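Local coordinates for protein putative 4-hydroxybenzoyl-CoA thioesterase (Geobacillus stearothermophilus, PDB 2OIW) that probably hydrolyses the thioester bond of acyl-coenzyme A substrates, as a predicted member of the hotdog-fold thioesterases, at residues V74-E79 and L86-E91; T25-W30 and M58-V63; R52-R57 and F109-G114. All coordinates share one frame; numbering follows the deposited sequence.

Contact 1: residues V74-E79 and L86-E91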
loop_
_atom_site.group_PDB
_atom_site.type_symbol
_atom_site.label_atom_id
_atom_site.label_comp_id
_atom_site.label_asym_id
_atom_site.label_seq_id
_atom_site.Cartn_x
_atom_site.Cartn_y
_atom_site.Cartn_z
ATOM N N VAL A 74 -0.243 13.431 12.982
ATOM C CA VAL A 74 1.169 13.087 13.048
ATOM C C VAL A 74 1.940 14.309 13.485
ATOM O O VAL A 74 1.802 15.388 12.897
ATOM C CB VAL A 74 1.664 12.561 11.680
ATOM C CG1 VAL A 74 3.096 11.963 11.795
ATOM C CG2 VAL A 74 0.648 11.494 11.150
ATOM N N TYR A 75 2.713 14.134 14.558
ATOM C CA TYR A 75 3.664 15.133 15.039
ATOM C C TYR A 75 5.058 14.644 14.736
ATOM O O TYR A 75 5.429 13.528 15.108
ATOM C CB TYR A 75 3.524 15.324 16.529
ATOM C CG TYR A 75 2.153 15.787 16.934
ATOM C CD1 TYR A 75 1.838 17.156 16.953
ATOM C CD2 TYR A 75 1.175 14.878 17.314
ATOM C CE1 TYR A 75 0.587 17.598 17.340
ATOM C CE2 TYR A 75 -0.100 15.319 17.689
ATOM C CZ TYR A 75 -0.371 16.675 17.707
ATOM O OH TYR A 75 -1.603 17.118 18.061
ATOM N N THR A 76 5.843 15.501 14.102
ATOM C CA THR A 76 7.145 15.114 13.592
ATOM C C THR A 76 8.136 16.192 13.981
ATOM O O THR A 76 7.939 17.361 13.670
ATOM C CB THR A 76 7.105 14.917 12.061
ATOM O OG1 THR A 76 6.036 14.005 11.719
ATOM C CG2 THR A 76 8.450 14.349 11.576
ATOM N N GLY A 77 9.179 15.790 14.698
ATOM C CA GLY A 77 10.177 16.735 15.173
ATOM C C GLY A 77 11.558 16.169 14.951
ATOM O O GLY A 77 11.710 14.997 14.569
ATOM N N ILE A 78 12.561 16.996 15.228
ATOM C CA ILE A 78 13.953 16.606 15.100
ATOM C C ILE A 78 14.521 16.288 16.480
ATOM O O ILE A 78 14.578 17.163 17.337
ATOM C CB ILE A 78 14.776 17.743 14.422
ATOM C CG1 ILE A 78 14.199 18.094 13.029
ATOM C CG2 ILE A 78 16.293 17.392 14.373
ATOM C CD1 ILE A 78 14.284 16.932 12.034
ATOM N N GLU A 79 14.930 15.039 16.708
ATOM C CA GLU A 79 15.562 14.701 17.994
ATOM C C GLU A 79 17.084 14.946 18.004
ATOM O O GLU A 79 17.658 15.288 19.037
ATOM C CB GLU A 79 15.279 13.258 18.397
ATOM C CG GLU A 79 15.748 12.954 19.812
ATOM C CD GLU A 79 15.612 11.492 20.217
ATOM O OE1 GLU A 79 15.886 10.601 19.380
ATOM O OE2 GLU A 79 15.264 11.241 21.402
ATOM N N LEU A 86 20.059 12.930 10.316
ATOM C CA LEU A 86 19.207 13.511 11.322
ATOM C C LEU A 86 18.321 12.420 11.868
ATOM O O LEU A 86 18.011 11.459 11.179
ATOM C CB LEU A 86 18.431 14.731 10.770
ATOM C CG LEU A 86 17.119 14.642 9.998
ATOM C CD1 LEU A 86 16.865 15.968 9.251
ATOM C CD2 LEU A 86 17.124 13.515 9.009
ATOM N N THR A 87 17.994 12.534 13.141
ATOM C CA THR A 87 17.192 11.537 13.830
ATOM C C THR A 87 15.899 12.255 14.156
ATOM O O THR A 87 15.889 13.285 14.883
ATOM C CB THR A 87 17.890 11.050 15.090
ATOM O OG1 THR A 87 19.186 10.542 14.732
ATOM C CG2 THR A 87 17.073 9.979 15.787
ATOM N N ILE A 88 14.823 11.700 13.608
ATOM C CA ILE A 88 13.500 12.230 13.767
ATOM C C ILE A 88 12.782 11.530 14.921
ATOM O O ILE A 88 12.854 10.304 15.055
ATOM C CB ILE A 88 12.731 11.986 12.466
ATOM C CG1 ILE A 88 13.303 12.842 11.316
ATOM C CG2 ILE A 88 11.245 12.159 12.659
ATOM C CD1 ILE A 88 12.825 12.371 9.957
ATOM N N TYR A 89 12.091 12.310 15.747
ATOM C CA TYR A 89 11.156 11.754 16.698
ATOM C C TYR A 89 9.735 12.061 16.201
ATOM O O TYR A 89 9.480 13.164 15.731
ATOM C CB TYR A 89 11.385 12.286 18.128
ATOM C CG TYR A 89 10.398 11.685 19.090
ATOM C CD1 TYR A 89 10.514 10.361 19.488
ATOM C CD2 TYR A 89 9.309 12.423 19.547
ATOM C CE1 TYR A 89 9.581 9.787 20.345
ATOM C CE2 TYR A 89 8.388 11.873 20.382
ATOM C CZ TYR A 89 8.522 10.559 20.785
ATOM O OH TYR A 89 7.584 10.014 21.625
ATOM N N GLU A 90 8.822 11.104 16.300
ATOM C CA GLU A 90 7.486 11.273 15.709
ATOM C C GLU A 90 6.425 10.511 16.489
ATOM O O GLU A 90 6.715 9.460 17.106
ATOM C CB GLU A 90 7.499 10.862 14.213
ATOM C CG GLU A 90 8.236 9.528 13.971
ATOM C CD GLU A 90 8.947 9.416 12.624
ATOM O OE1 GLU A 90 8.714 10.263 11.711
ATOM O OE2 GLU A 90 9.746 8.442 12.480
ATOM N N GLU A 91 5.200 11.034 16.471
ATOM C CA GLU A 91 4.096 10.408 17.189
ATOM C C GLU A 91 2.832 10.490 16.346
ATOM O O GLU A 91 2.657 11.435 15.588
ATOM C CB GLU A 91 3.839 11.125 18.523
ATOM C CG GLU A 91 4.872 10.902 19.576
ATOM C CD GLU A 91 4.516 11.549 20.893
ATOM O OE1 GLU A 91 3.475 12.256 20.956
ATOM O OE2 GLU A 91 5.296 11.372 21.862
HETATM O O HOH W 1 6.642 11.640 11.089
#
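Tyr75, Gly77 and Glu79 are hydrogen-bonded through their backbones to Glu91, Tyr89 and Thr87, forming the antiparallel hairpin of strands 72-81 and 85-94 in the curved sheet of the hotdog fold. The packed face carries Thr76, Ile78, Ile88 and Glu90 and lies against helix 36-42, whose Ile38 touches the first three. Beta-branched residues suit it, since they prefer the extended chain and present compact methyls. Thr76 has CG2 anti to its backbone N and OG1 beside that N (chi1 -53°), which sends the methyl against Ile88 CG2 at 3.7 Å and leaves the hydroxyl to the polar end of this face. There OG1 gives its proton to a water at 2.5 Å, and the water donates to Glu90 OE1, lying 2.6 Å from it. The buried Glu90 carboxylate is further held by Arg35 and Ser104, which should help it remain ionised. At the other end Ile78 CD1 comes obliquely against Leu86 CD1, 3.9 Å away.

The opposite face, with Tyr75, Tyr89 and Glu91, is looser and partly open to solvent. Gly77 puts no side chain opposite Tyr89, whose CB is instead approached by Glu79 CB at 4.0 Å. The C-terminal loop covers part of the face, with Trp132 meeting the Tyr89 ring edge-to-face. Near the hairpin turn Glu79 stretches out alongside Thr87, its carboxylate salt-bridged to Arg103. The backbone ladder is less regular around Gly77, whose carbonyl receives Tyr89 N from 41° above its plane. Along one strand, Tyr89 OH donates in the plane of its ring to the anti lone pair of Glu91 OE2, at 2.7 Å.

Contact 2: residues T25-W30 and M58-V63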
loop_
_atom_site.group_PDB
_atom_site.type_symbol
_atom_site.label_atom_id
_atom_site.label_comp_id
_atom_site.label_asym_id
_atom_site.label_seq_id
_atom_site.Cartn_x
_atom_site.Cartn_y
_atom_site.Cartn_z
ATOM N N THR A 25 1.487 -1.769 9.103
ATOM C CA THR A 25 2.310 -1.283 7.995
ATOM C C THR A 25 1.892 0.110 7.537
ATOM O O THR A 25 2.634 0.767 6.801
ATOM C CB THR A 25 2.326 -2.241 6.817
ATOM O OG1 THR A 25 1.016 -2.295 6.225
ATOM C CG2 THR A 25 2.764 -3.664 7.305
ATOM N N THR A 26 0.714 0.540 7.996
ATOM C CA THR A 26 0.189 1.875 7.713
ATOM C C THR A 26 0.925 2.943 8.491
ATOM O O THR A 26 1.103 4.037 7.997
ATOM C CB THR A 26 -1.348 1.937 7.968
ATOM O OG1 THR A 26 -1.994 1.127 6.982
ATOM C CG2 THR A 26 -1.898 3.351 7.826
ATOM N N VAL A 27 1.352 2.629 9.704
ATOM C CA VAL A 27 2.018 3.612 10.539
ATOM C C VAL A 27 3.304 4.226 9.896
ATOM O O VAL A 27 3.480 5.448 9.886
ATOM C CB VAL A 27 2.249 3.043 11.982
ATOM C CG1 VAL A 27 3.150 3.959 12.809
ATOM C CG2 VAL A 27 0.890 2.858 12.690
ATOM N N PRO A 28 4.237 3.381 9.408
ATOM C CA PRO A 28 5.350 3.996 8.716
ATOM C C PRO A 28 4.916 4.844 7.517
ATOM O O PRO A 28 5.648 5.746 7.126
ATOM C CB PRO A 28 6.184 2.788 8.266
ATOM C CG PRO A 28 5.892 1.755 9.269
ATOM C CD PRO A 28 4.428 1.922 9.552
ATOM N N VAL A 29 3.746 4.555 6.941
ATOM C CA VAL A 29 3.289 5.288 5.763
ATOM C C VAL A 29 2.855 6.693 6.208
ATOM O O VAL A 29 3.178 7.684 5.563
ATOM C CB VAL A 29 2.155 4.554 5.007
ATOM C CG1 VAL A 29 1.503 5.449 4.009
ATOM C CG2 VAL A 29 2.683 3.304 4.278
ATOM N N TRP A 30 2.181 6.758 7.345
ATOM C CA TRP A 30 1.752 8.032 7.928
ATOM C C TRP A 30 2.929 8.849 8.513
ATOM O O TRP A 30 2.982 10.101 8.402
ATOM C CB TRP A 30 0.733 7.684 9.023
ATOM C CG TRP A 30 -0.599 7.224 8.476
ATOM C CD1 TRP A 30 -1.023 7.245 7.171
ATOM C CD2 TRP A 30 -1.707 6.778 9.252
ATOM N NE1 TRP A 30 -2.322 6.776 7.093
ATOM C CE2 TRP A 30 -2.758 6.494 8.362
ATOM C CE3 TRP A 30 -1.893 6.540 10.624
ATOM C CZ2 TRP A 30 -3.984 6.004 8.804
ATOM C CZ3 TRP A 30 -3.108 6.090 11.056
ATOM C CH2 TRP A 30 -4.138 5.831 10.154
HETATM N N MSE A 58 14.564 2.669 11.303
HETATM C CA MSE A 58 13.316 3.117 11.949
HETATM C C MSE A 58 12.917 2.225 13.122
HETATM O O MSE A 58 13.230 1.037 13.145
HETATM C CB MSE A 58 12.163 3.180 10.958
HETATM C CG MSE A 58 11.451 1.819 10.784
HETATM SE SE MSE A 58 9.769 1.959 9.785
HETATM C CE MSE A 58 10.327 3.102 8.284
ATOM N N GLU A 59 12.220 2.814 14.081
ATOM C CA GLU A 59 11.635 2.073 15.205
ATOM C C GLU A 59 10.257 2.620 15.477
ATOM O O GLU A 59 10.049 3.833 15.361
ATOM C CB GLU A 59 12.497 2.200 16.483
ATOM C CG GLU A 59 13.665 3.145 16.360
ATOM C CD GLU A 59 14.592 3.146 17.570
ATOM O OE1 GLU A 59 14.084 3.291 18.703
ATOM O OE2 GLU A 59 15.830 3.010 17.371
ATOM N N VAL A 60 9.314 1.745 15.834
ATOM C CA VAL A 60 7.935 2.170 16.102
ATOM C C VAL A 60 7.449 1.391 17.303
ATOM O O VAL A 60 7.672 0.166 17.372
ATOM C CB VAL A 60 6.999 1.919 14.888
ATOM C CG1 VAL A 60 5.548 2.197 15.244
ATOM C CG2 VAL A 60 7.425 2.736 13.657
ATOM N N ASP A 61 6.861 2.107 18.257
ATOM C CA ASP A 61 6.130 1.497 19.365
ATOM C C ASP A 61 4.642 1.671 19.080
ATOM O O ASP A 61 4.180 2.786 18.841
ATOM C CB ASP A 61 6.478 2.137 20.731
ATOM C CG ASP A 61 7.874 1.730 21.263
ATOM O OD1 ASP A 61 8.417 0.638 20.946
ATOM O OD2 ASP A 61 8.426 2.493 22.071
ATOM N N TYR A 62 3.903 0.563 19.093
ATOM C CA TYR A 62 2.463 0.569 18.845
ATOM C C TYR A 62 1.779 0.599 20.204
ATOM O O TYR A 62 1.736 -0.414 20.888
ATOM C CB TYR A 62 2.070 -0.672 18.025
ATOM C CG TYR A 62 2.650 -0.657 16.602
ATOM C CD1 TYR A 62 1.938 -0.058 15.537
ATOM C CD2 TYR A 62 3.894 -1.240 16.318
ATOM C CE1 TYR A 62 2.457 -0.039 14.227
ATOM C CE2 TYR A 62 4.417 -1.235 15.018
ATOM C CZ TYR A 62 3.685 -0.622 13.982
ATOM O OH TYR A 62 4.187 -0.585 12.706
ATOM N N VAL A 63 1.303 1.774 20.609
ATOM C CA VAL A 63 0.878 2.017 21.998
ATOM C C VAL A 63 -0.618 1.731 22.137
ATOM O O VAL A 63 -1.078 1.110 23.085
ATOM C CB VAL A 63 1.214 3.514 22.397
ATOM C CG1 VAL A 63 0.803 3.849 23.826
ATOM C CG2 VAL A 63 2.715 3.824 22.195
#
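Met58, a selenomethionine here, reaches from strand 53-62 to Pro28 in the first turn of helix 27-34, its SE lying 3.9 Å from Pro28 CG. Its CG stands between the backbone N and the carbonyl carbon (chi1 85°), and the chain runs on nearly straight to SE before bending, so that the long, flexible side chain spans the gap and crosses the proline ring at about a right angle. Pro28 suits the first turn, where its missing N-H costs no helical bond. Two residues on, Val60 points at the helix and meets Val27 obliquely, CG1 to CG1 at 3.8 Å; these short branched side chains fit where the strand faces the helix directly. Val60 CG1 also lies over one face of the Tyr62 ring, 3.5 Å above its plane and offset toward the rim.

Tyr62 slides past Val27 in the opposite direction, placing CE1 3.6 Å from Val27 CG2. Its hydroxyl passes Pro28 CD at 4.0 Å and is hydrogen-bonded to the carbonyl of Asn24, which anchors the ring just before the helix. No hydrogen bond joins the two segments themselves: the contact is apolar. Residues 58-61 also pair antiparallel with a strand of the second subunit, continuing the sheet across the interface, the dimer arrangement characteristic of hotdog thioesterases, in which the sheet wraps around a helix.

Contact 3: residues R52-R57 and F109-G114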
loop_
_atom_site.group_PDB
_atom_site.type_symbol
_atom_site.label_atom_id
_atom_site.label_comp_id
_atom_site.label_asym_id
_atom_site.label_seq_id
_atom_site.Cartn_x
_atom_site.Cartn_y
_atom_site.Cartn_z
ATOM N N ARG A 52 17.455 13.701 -1.916
ATOM C CA ARG A 52 18.636 13.626 -1.053
ATOM C C ARG A 52 18.456 12.730 0.183
ATOM O O ARG A 52 19.430 12.291 0.770
ATOM C CB ARG A 52 19.026 15.036 -0.603
ATOM C CG ARG A 52 19.476 15.873 -1.749
ATOM C CD ARG A 52 19.661 17.365 -1.464
ATOM N NE ARG A 52 19.670 18.027 -2.785
ATOM C CZ ARG A 52 20.651 17.898 -3.683
ATOM N NH1 ARG A 52 21.737 17.173 -3.394
ATOM N NH2 ARG A 52 20.551 18.494 -4.872
HETATM N N MSE A 53 17.210 12.494 0.573
HETATM C CA MSE A 53 16.884 11.875 1.855
HETATM C C MSE A 53 16.756 10.376 1.732
HETATM O O MSE A 53 15.885 9.902 1.028
HETATM C CB MSE A 53 15.570 12.449 2.361
HETATM C CG MSE A 53 15.681 13.868 2.891
HETATM SE SE MSE A 53 16.315 13.939 4.738
HETATM C CE MSE A 53 18.207 14.103 4.471
ATOM N N VAL A 54 17.629 9.650 2.431
ATOM C CA VAL A 54 17.607 8.195 2.481
ATOM C C VAL A 54 17.508 7.693 3.936
ATOM O O VAL A 54 18.403 7.928 4.734
ATOM C CB VAL A 54 18.897 7.579 1.850
ATOM C CG1 VAL A 54 18.715 6.079 1.648
ATOM C CG2 VAL A 54 19.258 8.274 0.526
ATOM N N ILE A 55 16.445 6.949 4.257
ATOM C CA ILE A 55 16.309 6.321 5.589
ATOM C C ILE A 55 17.321 5.191 5.818
ATOM O O ILE A 55 17.628 4.381 4.915
ATOM C CB ILE A 55 14.843 5.880 5.833
ATOM C CG1 ILE A 55 14.560 5.641 7.326
ATOM C CG2 ILE A 55 14.471 4.765 4.895
ATOM C CD1 ILE A 55 13.055 5.600 7.667
ATOM N N ILE A 56 17.877 5.147 7.018
ATOM C CA ILE A 56 18.795 4.063 7.368
ATOM C C ILE A 56 18.299 3.206 8.549
ATOM O O ILE A 56 18.684 2.047 8.674
ATOM C CB ILE A 56 20.233 4.582 7.657
ATOM C CG1 ILE A 56 20.242 5.603 8.801
ATOM C CG2 ILE A 56 20.895 5.219 6.393
ATOM C CD1 ILE A 56 21.681 5.879 9.365
ATOM N N ARG A 57 17.458 3.780 9.408
ATOM C CA ARG A 57 16.860 3.034 10.512
ATOM C C ARG A 57 15.464 3.556 10.897
ATOM O O ARG A 57 15.209 4.749 10.831
ATOM C CB ARG A 57 17.807 3.055 11.720
ATOM C CG ARG A 57 17.275 2.324 12.945
ATOM C CD ARG A 57 18.281 2.251 14.071
ATOM N NE ARG A 57 17.718 1.604 15.269
ATOM C CZ ARG A 57 17.522 0.285 15.449
ATOM N NH1 ARG A 57 17.810 -0.611 14.489
ATOM N NH2 ARG A 57 17.028 -0.147 16.613
ATOM N N PHE A 109 21.933 12.308 1.415
ATOM C CA PHE A 109 22.799 11.723 0.421
ATOM C C PHE A 109 22.839 12.578 -0.850
ATOM O O PHE A 109 21.815 12.822 -1.493
ATOM C CB PHE A 109 22.423 10.264 0.117
ATOM C CG PHE A 109 23.513 9.517 -0.569
ATOM C CD1 PHE A 109 24.515 8.904 0.167
ATOM C CD2 PHE A 109 23.572 9.469 -1.961
ATOM C CE1 PHE A 109 25.585 8.241 -0.471
ATOM C CE2 PHE A 109 24.619 8.809 -2.620
ATOM C CZ PHE A 109 25.626 8.186 -1.867
ATOM N N ASN A 110 24.041 13.027 -1.199
ATOM C CA ASN A 110 24.283 13.730 -2.459
ATOM C C ASN A 110 24.571 12.722 -3.566
ATOM O O ASN A 110 25.672 12.159 -3.659
ATOM C CB ASN A 110 25.417 14.754 -2.307
ATOM C CG ASN A 110 25.448 15.796 -3.441
ATOM O OD1 ASN A 110 25.347 15.470 -4.631
ATOM N ND2 ASN A 110 25.626 17.054 -3.065
ATOM N N PHE A 111 23.554 12.515 -4.398
ATOM C CA PHE A 111 23.620 11.562 -5.486
ATOM C C PHE A 111 24.559 12.089 -6.582
ATOM O O PHE A 111 25.265 11.304 -7.225
ATOM C CB PHE A 111 22.213 11.247 -6.015
ATOM C CG PHE A 111 21.375 10.366 -5.083
ATOM C CD1 PHE A 111 21.565 8.974 -5.042
ATOM C CD2 PHE A 111 20.384 10.920 -4.279
ATOM C CE1 PHE A 111 20.789 8.160 -4.207
ATOM C CE2 PHE A 111 19.591 10.112 -3.435
ATOM C CZ PHE A 111 19.797 8.731 -3.401
ATOM N N ASP A 112 24.619 13.413 -6.759
ATOM C CA ASP A 112 25.553 14.013 -7.721
ATOM C C ASP A 112 27.022 13.730 -7.374
ATOM O O ASP A 112 27.803 13.309 -8.234
ATOM C CB ASP A 112 25.310 15.526 -7.888
ATOM C CG ASP A 112 23.932 15.850 -8.491
ATOM O OD1 ASP A 112 23.476 15.137 -9.432
ATOM O OD2 ASP A 112 23.309 16.836 -8.026
ATOM N N THR A 113 27.399 13.963 -6.122
ATOM C CA THR A 113 28.769 13.675 -5.677
ATOM C C THR A 113 28.954 12.219 -5.233
ATOM O O THR A 113 30.072 11.786 -5.000
ATOM C CB THR A 113 29.193 14.564 -4.507
ATOM O OG1 THR A 113 28.307 14.335 -3.409
ATOM C CG2 THR A 113 29.193 16.050 -4.898
ATOM N N GLY A 114 27.858 11.477 -5.115
ATOM C CA GLY A 114 27.898 10.095 -4.672
ATOM C C GLY A 114 28.449 9.874 -3.268
ATOM O O GLY A 114 29.172 8.905 -3.040
HETATM O O HOH W 2 23.632 18.219 -5.630
#
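Phe109 N donates to Arg52 O, the one hydrogen bond that directly joins the two segments, at 2.6 Å. It lies where strand 53-62 begins beside the end of strand 97-110. Next to it, Arg52 CA approaches Phe109 O at 3.3 Å in a CA-H...O contact.

The arginine then extends alongside Asn110 with its guanidinium plane turned 71° from the amide plane. Its NH1 and Asn110 ND2 are both donors, and each finds an acceptor of its own. NH1 donates to a water at 3.1 Å, which in turn donates to Asp112 OD2 at 2.8 Å and, weakly, to Asn110 OD1. A long polar chain suits this partly exposed end, since it can reach the aspartate through water: Arg52 NH2 and Asp112 OD2 remain 4.5 Å apart, too far for a salt bridge. Asn110 ND2 is hydrogen-bonded to Glu117, while OD1 accepts Thr113 N at 3.0 Å, from 50° above the amide plane. With its amide placed anti to the backbone N (chi1 -163°), the short asparagine can tie down the turn that follows it.

On the apolar side Val54 turns CG2 toward Phe109 CB, 3.8 Å away, and also meets Phe111 CZ obliquely. Phe109 CD2 sits over the centre of the Phe111 ring, 3.7 Å above its plane. The second subunit borders this side too, its Gln65 packing on Val54 and its Val19 on Phe111. Thus strand 97-110 of the hotdog sheet leaves its antiparallel partner through an Asx motif, Asn110 OD1 accepting from the backbone N three residues on.

Strand 53-62 serves both contact 2 and contact 3, whose centres are about 22 Å apart; its 58-62 end meets the helix and its beginning meets the 109-114 segment. Contact 1 is formed by the two strands that follow in the sequence, in the same sheet, with centre about 12 Å from that of contact 2 and about 19 Å from that of contact 3. It touches contact 2 where Val74 CG2 packs on Trp30 O at 3.9 Å. Contacts 2 and 3 both lie at the interface between subunits, where hotdog enzymes commonly place their active sites, though no catalytic residue is established here. The bound magnesium ion lies about 12 Å from the Val27 side chain, beside Ser14 and Thr16.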